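Local structure of ferredoxin-like protein of unknown function (Thermobifida fusca, 3BGU) at residues 28-33 / 37-42; 43-48 / 99-104; 70-75 / 108-113. The protein is of unknown function but forms a dimeric ferredoxin-like protein of the stress-responsive A/B barrel family, with a pocket that can hold nitrobenzene. One frame throughout, in Å; residues are numbered along the deposited sequence.

How the contacts relate
The three contacts each contribute to one pocket and touch its nitrobenzene: contact 1 through Phe28, contact 2 through Leu46, Leu99 and Ile102, contact 3 through Arg109. Contacts 1 and 2 share helix 36-48, and their centres lie about 9 Å apart; Phe28 CE2 meets Ile102 CD1 at 3.9 Å. Contact 3 is centred about 13 Å from contact 1 and is tied to it through the sheet, Phe28 O lying 2.8 Å from Asp73 N in a probable hydrogen bond. Contacts 2 and 3 are about 15 Å apart by centre and meet where Leu46 CD1 packs on Phe74 CE1 at 3.5 Å. Contacts 1 and 2 give the ligand apolar walls, contact 3 a guanidinium.

Contact 1: residues 28-33 / 37-42; sequences FRWNDT and DQVEQV. With NBZ (nitrobenzene), chain N; EDO (1,2-ethanediol), chain J.
Trp30 and the two valines Val39 and Val42 make up the apolar side of this contact. The indole meets helix 36-48 at two places: NE1 of the five-membered ring lies 3.5 Å from Val39 CG2, while CH2 of the six-membered ring lies 4.2 Å from Val42 CG2. Both methyls approach the indole at a slant, and the separation of one helical turn between the two valines lets them follow the length of the ring system. With CG opposite the carbonyl carbon and beside the backbone N (chi1 -55°), the indole is carried from the strand toward the helix. Phe28 CB packs 4.0 Å above one indole face, near its rim, and Met105 also touches the Trp30 side chain.

The polar side is indirect. Thr33 O and Gln38 OE1 stand 3.0 Å apart, but both are acceptors, so the pair is a close approach without a bond; OE1 is instead satisfied by Thr35 N in the intervening turn. Asn31 ND2 donates to Pro104 O, tying the turn to the segment 99-104. An ethanediol, probably from the crystallisation liquor, donates from O2 to Trp30 O at 3.1 Å.

Phe28 borders the ligand. Its ring presents an edge, in plane, to the nitro group, with CE1 3.5 Å from nitrobenzene O1. Strand 21-30 running through a short turn into helix 36-48, which lies back over the sheet, is the first beta-alpha unit of a ferredoxin-like fold.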
loop_
_atom_site.group_PDB
_atom_site.type_symbol
_atom_site.label_atom_id
_atom_site.label_comp_id
_atom_site.label_asym_id
_atom_site.label_seq_id
_atom_site.Cartn_x
_atom_site.Cartn_y
_atom_site.Cartn_z
ATOM N N PHE A 28 -6.348 1.591 -6.975
ATOM C CA PHE A 28 -7.301 1.923 -8.004
ATOM C C PHE A 28 -7.468 0.790 -9.011
ATOM O O PHE A 28 -6.496 0.149 -9.425
ATOM C CB PHE A 28 -6.856 3.145 -8.789
ATOM C CG PHE A 28 -6.482 4.318 -7.960
ATOM C CD1 PHE A 28 -7.193 4.691 -6.825
ATOM C CD2 PHE A 28 -5.443 5.142 -8.392
ATOM C CE1 PHE A 28 -6.730 5.834 -6.095
ATOM C CE2 PHE A 28 -4.999 6.236 -7.665
ATOM C CZ PHE A 28 -5.636 6.588 -6.534
ATOM N N ARG A 29 -8.713 0.617 -9.441
ATOM C CA ARG A 29 -9.130 -0.265 -10.555
ATOM C C ARG A 29 -9.770 0.647 -11.608
ATOM O O ARG A 29 -10.817 1.259 -11.343
ATOM C CB ARG A 29 -10.152 -1.285 -10.054
ATOM C CG ARG A 29 -10.787 -2.188 -11.136
ATOM C CD ARG A 29 -11.519 -3.406 -10.515
ATOM N NE ARG A 29 -12.917 -3.123 -10.220
ATOM C CZ ARG A 29 -13.918 -3.307 -11.087
ATOM N NH1 ARG A 29 -13.685 -3.802 -12.292
ATOM N NH2 ARG A 29 -15.156 -3.035 -10.729
ATOM N N TRP A 30 -9.158 0.759 -12.784
ATOM C CA TRP A 30 -9.634 1.693 -13.803
ATOM C C TRP A 30 -10.940 1.193 -14.387
ATOM O O TRP A 30 -11.196 -0.018 -14.359
ATOM C CB TRP A 30 -8.620 1.899 -14.909
ATOM C CG TRP A 30 -7.264 2.332 -14.469
ATOM C CD1 TRP A 30 -6.072 1.756 -14.821
ATOM C CD2 TRP A 30 -6.939 3.426 -13.607
ATOM N NE1 TRP A 30 -5.062 2.438 -14.282
ATOM C CE2 TRP A 30 -5.544 3.462 -13.505
ATOM C CE3 TRP A 30 -7.694 4.417 -12.937
ATOM C CZ2 TRP A 30 -4.881 4.440 -12.774
ATOM C CZ3 TRP A 30 -7.028 5.371 -12.176
ATOM C CH2 TRP A 30 -5.627 5.350 -12.074
ATOM N N ASN A 31 -11.750 2.129 -14.891
ATOM C CA ASN A 31 -12.940 1.759 -15.646
ATOM C C ASN A 31 -12.528 1.612 -17.144
ATOM O O ASN A 31 -11.348 1.751 -17.487
ATOM C CB ASN A 31 -14.113 2.734 -15.366
ATOM C CG ASN A 31 -13.790 4.124 -15.722
ATOM O OD1 ASN A 31 -13.155 4.362 -16.738
ATOM N ND2 ASN A 31 -14.290 5.092 -14.929
ATOM N N ASP A 32 -13.497 1.297 -18.014
ATOM C CA ASP A 32 -13.247 1.039 -19.457
ATOM C C ASP A 32 -12.797 2.290 -20.195
ATOM O O ASP A 32 -12.221 2.221 -21.282
ATOM C CB ASP A 32 -14.526 0.551 -20.151
ATOM C CG ASP A 32 -14.949 -0.828 -19.699
ATOM O OD1 ASP A 32 -14.086 -1.556 -19.205
ATOM O OD2 ASP A 32 -16.136 -1.191 -19.875
ATOM N N THR A 33 -13.121 3.429 -19.603
ATOM C CA THR A 33 -12.758 4.753 -20.113
ATOM C C THR A 33 -11.242 4.953 -20.254
ATOM O O THR A 33 -10.802 5.752 -21.072
ATOM C CB THR A 33 -13.357 5.844 -19.171
ATOM O OG1 THR A 33 -14.429 6.522 -19.836
ATOM C CG2 THR A 33 -12.290 6.838 -18.634
ATOM N N ASP A 37 -2.228 6.555 -22.143
ATOM C CA ASP A 37 -1.842 7.952 -21.982
ATOM C C ASP A 37 -2.480 8.586 -20.727
ATOM O O ASP A 37 -1.852 9.425 -20.081
ATOM C CB ASP A 37 -2.147 8.757 -23.253
ATOM C CG ASP A 37 -1.244 8.375 -24.435
ATOM O OD1 ASP A 37 -0.263 7.607 -24.263
ATOM O OD2 ASP A 37 -1.518 8.861 -25.558
ATOM N N GLN A 38 -3.716 8.213 -20.391
ATOM C CA GLN A 38 -4.364 8.733 -19.189
ATOM C C GLN A 38 -3.639 8.230 -17.924
ATOM O O GLN A 38 -3.518 8.958 -16.962
ATOM C CB GLN A 38 -5.846 8.373 -19.104
ATOM C CG GLN A 38 -6.717 9.069 -20.075
ATOM C CD GLN A 38 -8.131 8.575 -19.974
ATOM O OE1 GLN A 38 -8.482 7.570 -20.579
ATOM N NE2 GLN A 38 -8.963 9.278 -19.210
ATOM N N VAL A 39 -3.173 6.971 -17.894
ATOM C CA VAL A 39 -2.373 6.490 -16.785
ATOM C C VAL A 39 -1.087 7.311 -16.686
ATOM O O VAL A 39 -0.700 7.710 -15.581
ATOM C CB VAL A 39 -2.095 4.967 -16.875
ATOM C CG1 VAL A 39 -1.218 4.520 -15.733
ATOM C CG2 VAL A 39 -3.413 4.180 -16.885
ATOM N N GLU A 40 -0.468 7.634 -17.826
ATOM C CA GLU A 40 0.700 8.513 -17.849
ATOM C C GLU A 40 0.365 9.886 -17.232
ATOM O O GLU A 40 1.187 10.430 -16.478
ATOM C CB GLU A 40 1.253 8.685 -19.284
ATOM C CG GLU A 40 1.995 7.466 -19.781
ATOM C CD GLU A 40 3.156 7.005 -18.850
ATOM O OE1 GLU A 40 3.716 7.826 -18.067
ATOM O OE2 GLU A 40 3.510 5.803 -18.905
ATOM N N GLN A 41 -0.828 10.413 -17.527
ATOM C CA GLN A 41 -1.338 11.689 -16.955
ATOM C C GLN A 41 -1.443 11.622 -15.441
ATOM O O GLN A 41 -1.069 12.579 -14.725
ATOM C CB GLN A 41 -2.693 12.074 -17.569
ATOM C CG GLN A 41 -2.605 12.515 -18.967
ATOM C CD GLN A 41 -3.955 12.565 -19.667
ATOM O OE1 GLN A 41 -4.017 12.432 -20.870
ATOM N NE2 GLN A 41 -5.034 12.746 -18.893
ATOM N N VAL A 42 -1.942 10.488 -14.950
ATOM C CA VAL A 42 -2.024 10.230 -13.523
ATOM C C VAL A 42 -0.620 10.180 -12.861
ATOM O O VAL A 42 -0.391 10.848 -11.877
ATOM C CB VAL A 42 -2.805 8.936 -13.180
ATOM C CG1 VAL A 42 -2.715 8.584 -11.688
ATOM C CG2 VAL A 42 -4.246 9.084 -13.558
HETATM C C1 NBZ N . -4.136 9.878 -2.789
HETATM C C2 NBZ N . -3.163 10.732 -3.286
HETATM C C3 NBZ N . -3.268 11.266 -4.537
HETATM C C4 NBZ N . -4.407 11.016 -5.277
HETATM C C5 NBZ N . -5.405 10.163 -4.814
HETATM C C6 NBZ N . -5.291 9.605 -3.531
HETATM N N1 NBZ N . -6.291 8.757 -3.001
HETATM O O1 NBZ N . -7.232 8.334 -3.684
HETATM O O2 NBZ N . -6.241 8.375 -1.809
HETATM C C1 EDO J . -8.137 -2.039 -17.306
HETATM O O1 EDO J . -9.423 -2.453 -17.778
HETATM C C2 EDO J . -8.194 -2.106 -15.800
HETATM O O2 EDO J . -9.541 -2.389 -15.370
#

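Contact 2: residues 43-48 / 99-104; sequences ITALSK and LAIIAP. With NBZ (nitrobenzene), chain N; EDO (1,2-ethanediol), chain E.
Ala45 and Ile101 meet where the two helical segments run closest, their CA atoms 8.0 Å apart. The alanine methyl points at the other helix, and the isoleucine comes end-on to it: CG1 lies opposite the carbonyl carbon (chi1 -68°) and the chain continues extended (chi2 171°), which delivers CD1 to within 3.5 Å of Ala45 CB. The small methyl facing a long side chain is consistent with this spacing.

Leu46 and Ile102 form the second pair, one step along each helix. The leucine does not leave its backbone aimed at the other helix; its branch CD2 turns that way and lies 4.3 Å from Ile102 CD1, a looser approach than the first.

These two methyls also face the ligand. Leu46 CD2 is 3.4 Å from nitrobenzene C3, and Ile102 CD1 is 3.7 Å from its C4, so both attend the part of the ring remote from the nitro group. Leu99, whose CB points away from helix 36-48, comes from the other side of the ring's mean plane and sets CD2 3.5 Å from nitrobenzene C5.

The polar bonds lie within each segment or lead to outside partners. Ile43 O accepts from Ser47 N and Ser47 OG, the hydroxyl at 2.7 Å, from opposite faces of the carbonyl plane. Leu46 O takes a bond from an ethanediol that also engages Tyr89 OH and Pro50 O.

Between the helices the chemistry is wholly aliphatic: it offers the aromatic ring shape and dispersion, while the ligand's directional bonds come instead from Arg109 and His24.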
loop_
_atom_site.group_PDB
_atom_site.type_symbol
_atom_site.label_atom_id
_atom_site.label_comp_id
_atom_site.label_asym_id
_atom_site.label_seq_id
_atom_site.Cartn_x
_atom_site.Cartn_y
_atom_site.Cartn_z
ATOM N N ILE A 43 0.325 9.526 -13.521
ATOM C CA ILE A 43 1.706 9.481 -13.061
ATOM C C ILE A 43 2.286 10.916 -13.002
ATOM O O ILE A 43 2.913 11.273 -11.971
ATOM C CB ILE A 43 2.573 8.516 -13.923
ATOM C CG1 ILE A 43 2.144 7.064 -13.673
ATOM C CG2 ILE A 43 4.093 8.725 -13.667
ATOM C CD1 ILE A 43 2.652 6.066 -14.654
ATOM N N THR A 44 2.065 11.707 -14.056
ATOM C CA THR A 44 2.536 13.087 -14.121
ATOM C C THR A 44 1.897 13.888 -12.993
ATOM O O THR A 44 2.588 14.610 -12.264
ATOM C CB THR A 44 2.200 13.664 -15.474
ATOM O OG1 THR A 44 2.816 12.867 -16.456
ATOM C CG2 THR A 44 2.732 15.111 -15.576
ATOM N N ALA A 45 0.593 13.725 -12.813
ATOM C CA ALA A 45 -0.118 14.493 -11.788
ATOM C C ALA A 45 0.376 14.164 -10.396
ATOM O O ALA A 45 0.603 15.086 -9.602
ATOM C CB ALA A 45 -1.641 14.297 -11.901
ATOM N N LEU A 46 0.562 12.887 -10.073
ATOM C CA LEU A 46 1.000 12.463 -8.762
ATOM C C LEU A 46 2.452 12.957 -8.518
ATOM O O LEU A 46 2.847 13.189 -7.371
ATOM C CB LEU A 46 0.852 10.955 -8.518
ATOM C CG LEU A 46 -0.578 10.440 -8.568
ATOM C CD1 LEU A 46 -0.575 8.913 -8.627
ATOM C CD2 LEU A 46 -1.355 10.995 -7.385
ATOM N N SER A 47 3.241 13.063 -9.586
ATOM C CA SER A 47 4.635 13.465 -9.469
ATOM C C SER A 47 4.770 14.976 -9.221
ATOM O O SER A 47 5.666 15.444 -8.513
ATOM C CB SER A 47 5.471 13.143 -10.733
ATOM O OG SER A 47 5.374 11.779 -11.098
ATOM N N LYS A 48 3.922 15.775 -9.888
ATOM C CA LYS A 48 3.987 17.265 -9.864
ATOM C C LYS A 48 3.002 17.961 -8.891
ATOM O O LYS A 48 3.238 19.088 -8.502
ATOM C CB LYS A 48 3.895 17.856 -11.286
ATOM C CG LYS A 48 5.081 17.351 -12.158
ATOM C CD LYS A 48 5.428 18.306 -13.295
ATOM C CE LYS A 48 6.448 17.648 -14.217
ATOM N NZ LYS A 48 6.890 18.521 -15.308
ATOM N N LEU A 99 -7.138 14.290 -6.992
ATOM C CA LEU A 99 -8.350 13.486 -6.801
ATOM C C LEU A 99 -9.285 13.694 -7.983
ATOM O O LEU A 99 -9.928 12.743 -8.447
ATOM C CB LEU A 99 -9.077 13.889 -5.526
ATOM C CG LEU A 99 -8.432 13.426 -4.238
ATOM C CD1 LEU A 99 -9.168 14.033 -3.037
ATOM C CD2 LEU A 99 -8.356 11.933 -4.068
ATOM N N ALA A 100 -9.329 14.940 -8.460
ATOM C CA ALA A 100 -10.206 15.373 -9.560
ATOM C C ALA A 100 -9.841 14.655 -10.854
ATOM O O ALA A 100 -10.712 14.263 -11.637
ATOM C CB ALA A 100 -10.144 16.927 -9.763
ATOM N N ILE A 101 -8.542 14.531 -11.086
ATOM C CA ILE A 101 -8.040 13.845 -12.284
ATOM C C ILE A 101 -8.369 12.357 -12.258
ATOM O O ILE A 101 -8.796 11.773 -13.265
ATOM C CB ILE A 101 -6.540 14.030 -12.425
ATOM C CG1 ILE A 101 -6.205 15.478 -12.728
ATOM C CG2 ILE A 101 -6.003 13.171 -13.564
ATOM C CD1 ILE A 101 -4.724 15.788 -12.670
ATOM N N ILE A 102 -8.165 11.737 -11.107
ATOM C CA ILE A 102 -8.411 10.325 -10.980
ATOM C C ILE A 102 -9.871 9.946 -10.939
ATOM O O ILE A 102 -10.267 8.916 -11.492
ATOM C CB ILE A 102 -7.669 9.796 -9.755
ATOM C CG1 ILE A 102 -6.171 9.944 -10.018
ATOM C CG2 ILE A 102 -8.048 8.363 -9.402
ATOM C CD1 ILE A 102 -5.352 9.999 -8.745
ATOM N N ALA A 103 -10.706 10.762 -10.304
ATOM C CA ALA A 103 -12.091 10.343 -10.042
ATOM C C ALA A 103 -12.858 9.764 -11.256
ATOM O O ALA A 103 -13.453 8.692 -11.163
ATOM C CB ALA A 103 -12.867 11.478 -9.368
ATOM N N PRO A 104 -12.838 10.441 -12.417
ATOM C CA PRO A 104 -13.569 9.934 -13.591
ATOM C C PRO A 104 -13.016 8.634 -14.176
ATOM O O PRO A 104 -13.694 7.938 -14.915
ATOM C CB PRO A 104 -13.448 11.081 -14.610
ATOM C CG PRO A 104 -12.821 12.193 -13.932
ATOM C CD PRO A 104 -12.190 11.731 -12.687
HETATM C C1 NBZ N . -4.136 9.878 -2.789
HETATM C C2 NBZ N . -3.163 10.732 -3.286
HETATM C C3 NBZ N . -3.268 11.266 -4.537
HETATM C C4 NBZ N . -4.407 11.016 -5.277
HETATM C C5 NBZ N . -5.405 10.163 -4.814
HETATM C C6 NBZ N . -5.291 9.605 -3.531
HETATM N N1 NBZ N . -6.291 8.757 -3.001
HETATM O O1 NBZ N . -7.232 8.334 -3.684
HETATM O O2 NBZ N . -6.241 8.375 -1.809
HETATM C C1 EDO E . 1.355 11.409 -4.462
HETATM O O1 EDO E . 1.148 12.541 -5.333
HETATM C C2 EDO E . 1.997 12.006 -3.235
HETATM O O2 EDO E . 1.054 12.677 -2.430
#

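Contact 3: residues 70-75 / 108-113; sequences GNYDFA and DRVAVQ. With NBZ (nitrobenzene), chain N; EDO (1,2-ethanediol), chain I; EDO (1,2-ethanediol), chain K.
Beside the Tyr72-Asp108 pair, Arg109 NE donates to nitrobenzene O1 at 2.7 Å. Arg109 NH2 completes a two-pronged grip on the nitro group, donating to nitrobenzene O2 at 2.9 Å; the N-H...O angles are 164° and 172°, and the nitro nitrogen lies in plane at the guanidinium edge. An extended chain from CG to NE brings the group there. His24 NE2 also binds the ligand, and Gln113 NE2 holds its ND1.

Tyr72 OH donates to Asp108 OD2, but the modelled 2.4 Å is very short and doubtful. OD2 sits at the ring edge, near its plane, with ring and carboxylate turned 80° apart. Asp108 lies on strand 106-115 and Tyr72 in the loop leading into strand 74-81, its side chain touching Arg29; strand 21-30 runs between these strands in the ferredoxin-like antiparallel sheet. Asp73 and Phe74 together oppose Phe28 in a classic beta bulge.

Tyr72 CE2 packs 4.4 Å from Val110 CG2. In the dimer, Tyr72 also packs on Val110 of the second subunit, and Asn71 ND2 bonds to Gln113 OE1 of that subunit. Asp108 OD1 accepts from O1 of an ethanediol, probably from the crystallisation liquor, at 2.8 Å.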
loop_
_atom_site.group_PDB
_atom_site.type_symbol
_atom_site.label_atom_id
_atom_site.label_comp_id
_atom_site.label_asym_id
_atom_site.label_seq_id
_atom_site.Cartn_x
_atom_site.Cartn_y
_atom_site.Cartn_z
ATOM N N GLY A 70 -5.998 -10.774 -11.206
ATOM C CA GLY A 70 -7.031 -10.233 -10.314
ATOM C C GLY A 70 -6.602 -9.014 -9.554
ATOM O O GLY A 70 -7.403 -8.466 -8.788
ATOM N N ASN A 71 -5.371 -8.581 -9.780
ATOM C CA ASN A 71 -4.867 -7.375 -9.111
ATOM C C ASN A 71 -5.611 -6.136 -9.608
ATOM O O ASN A 71 -6.165 -6.107 -10.714
ATOM C CB ASN A 71 -3.392 -7.125 -9.406
ATOM C CG ASN A 71 -2.470 -7.921 -8.582
ATOM O OD1 ASN A 71 -2.879 -8.774 -7.798
ATOM N ND2 ASN A 71 -1.166 -7.615 -8.729
ATOM N N TYR A 72 -5.543 -5.089 -8.791
ATOM C CA TYR A 72 -5.975 -3.771 -9.226
ATOM C C TYR A 72 -4.898 -3.188 -10.114
ATOM O O TYR A 72 -3.905 -3.862 -10.392
ATOM C CB TYR A 72 -6.343 -2.907 -8.003
ATOM C CG TYR A 72 -7.775 -3.000 -7.596
ATOM C CD1 TYR A 72 -8.520 -4.128 -7.885
ATOM C CD2 TYR A 72 -8.382 -1.959 -6.932
ATOM C CE1 TYR A 72 -9.846 -4.201 -7.551
ATOM C CE2 TYR A 72 -9.718 -2.015 -6.568
ATOM C CZ TYR A 72 -10.445 -3.165 -6.897
ATOM O OH TYR A 72 -11.802 -3.329 -6.634
ATOM N N ASP A 73 -5.102 -1.958 -10.600
ATOM C CA ASP A 73 -4.293 -1.421 -11.681
ATOM C C ASP A 73 -3.199 -0.458 -11.249
ATOM O O ASP A 73 -2.305 -0.176 -12.040
ATOM C CB ASP A 73 -5.187 -0.659 -12.672
ATOM C CG ASP A 73 -6.173 -1.573 -13.344
ATOM O OD1 ASP A 73 -5.708 -2.414 -14.116
ATOM O OD2 ASP A 73 -7.379 -1.540 -13.011
ATOM N N PHE A 74 -3.333 0.158 -10.071
ATOM C CA PHE A 74 -2.485 1.291 -9.680
ATOM C C PHE A 74 -2.528 1.429 -8.151
ATOM O O PHE A 74 -3.594 1.205 -7.552
ATOM C CB PHE A 74 -2.980 2.580 -10.434
ATOM C CG PHE A 74 -1.944 3.646 -10.535
ATOM C CD1 PHE A 74 -1.741 4.492 -9.480
ATOM C CD2 PHE A 74 -1.213 3.814 -11.714
ATOM C CE1 PHE A 74 -0.802 5.488 -9.531
ATOM C CE2 PHE A 74 -0.228 4.817 -11.767
ATOM C CZ PHE A 74 -0.027 5.635 -10.652
ATOM N N ALA A 75 -1.394 1.851 -7.581
ATOM C CA ALA A 75 -1.212 2.097 -6.135
ATOM C C ALA A 75 -0.656 3.485 -5.900
ATOM O O ALA A 75 0.228 3.943 -6.678
ATOM C CB ALA A 75 -0.237 1.050 -5.519
ATOM N N ASP A 108 -13.092 1.279 -9.283
ATOM C CA ASP A 108 -13.071 1.134 -7.878
ATOM C C ASP A 108 -11.817 1.743 -7.248
ATOM O O ASP A 108 -10.810 1.945 -7.913
ATOM C CB ASP A 108 -13.160 -0.315 -7.502
ATOM C CG ASP A 108 -13.431 -0.479 -6.062
ATOM O OD1 ASP A 108 -14.144 0.408 -5.463
ATOM O OD2 ASP A 108 -12.924 -1.477 -5.539
ATOM N N ARG A 109 -11.941 2.046 -5.963
ATOM C CA ARG A 109 -10.816 2.550 -5.149
ATOM C C ARG A 109 -10.954 1.949 -3.750
ATOM O O ARG A 109 -12.059 2.029 -3.162
ATOM C CB ARG A 109 -10.865 4.053 -5.021
ATOM C CG ARG A 109 -9.885 4.693 -4.056
ATOM C CD ARG A 109 -10.161 6.177 -3.808
ATOM N NE ARG A 109 -9.260 6.709 -2.805
ATOM C CZ ARG A 109 -9.475 6.638 -1.488
ATOM N NH1 ARG A 109 -10.556 6.042 -0.988
ATOM N NH2 ARG A 109 -8.589 7.120 -0.616
ATOM N N VAL A 110 -9.886 1.343 -3.204
ATOM C CA VAL A 110 -9.933 0.855 -1.852
ATOM C C VAL A 110 -8.757 1.466 -1.127
ATOM O O VAL A 110 -7.656 1.617 -1.714
ATOM C CB VAL A 110 -9.849 -0.667 -1.796
ATOM C CG1 VAL A 110 -9.662 -1.136 -0.331
ATOM C CG2 VAL A 110 -11.054 -1.333 -2.437
ATOM N N ALA A 111 -8.962 1.847 0.123
ATOM C CA ALA A 111 -7.939 2.577 0.902
ATOM C C ALA A 111 -7.870 2.022 2.359
ATOM O O ALA A 111 -8.852 1.502 2.941
ATOM C CB ALA A 111 -8.259 4.073 0.925
ATOM N N VAL A 112 -6.676 2.215 2.928
ATOM C CA VAL A 112 -6.385 2.005 4.337
ATOM C C VAL A 112 -5.391 3.093 4.761
ATOM O O VAL A 112 -4.477 3.458 4.004
ATOM C CB VAL A 112 -5.773 0.569 4.614
ATOM C CG1 VAL A 112 -5.153 0.484 5.995
ATOM C CG2 VAL A 112 -6.859 -0.533 4.441
ATOM N N GLN A 113 -5.544 3.565 5.974
ATOM C CA GLN A 113 -4.438 4.260 6.661
ATOM C C GLN A 113 -4.061 3.447 7.930
ATOM O O GLN A 113 -4.913 3.044 8.725
ATOM C CB GLN A 113 -4.835 5.660 7.106
ATOM C CG GLN A 113 -5.170 6.613 6.031
ATOM C CD GLN A 113 -6.607 6.534 5.526
ATOM O OE1 GLN A 113 -7.584 6.467 6.306
ATOM N NE2 GLN A 113 -6.748 6.577 4.205
HETATM C C1 NBZ N . -4.136 9.878 -2.789
HETATM C C2 NBZ N . -3.163 10.732 -3.286
HETATM C C3 NBZ N . -3.268 11.266 -4.537
HETATM C C4 NBZ N . -4.407 11.016 -5.277
HETATM C C5 NBZ N . -5.405 10.163 -4.814
HETATM C C6 NBZ N . -5.291 9.605 -3.531
HETATM N N1 NBZ N . -6.291 8.757 -3.001
HETATM O O1 NBZ N . -7.232 8.334 -3.684
HETATM O O2 NBZ N . -6.241 8.375 -1.809
HETATM C C1 EDO I . -14.211 0.628 -1.659
HETATM O O1 EDO I . -14.416 -0.243 -2.757
HETATM C C2 EDO I . -15.029 0.440 -0.381
HETATM O O2 EDO I . -16.189 -0.420 -0.498
HETATM C C1 EDO K . -7.319 -7.171 -15.195
HETATM O O1 EDO K . -8.468 -7.565 -16.023
HETATM C C2 EDO K . -6.235 -8.271 -15.222
HETATM O O2 EDO K . -6.095 -9.074 -13.987
#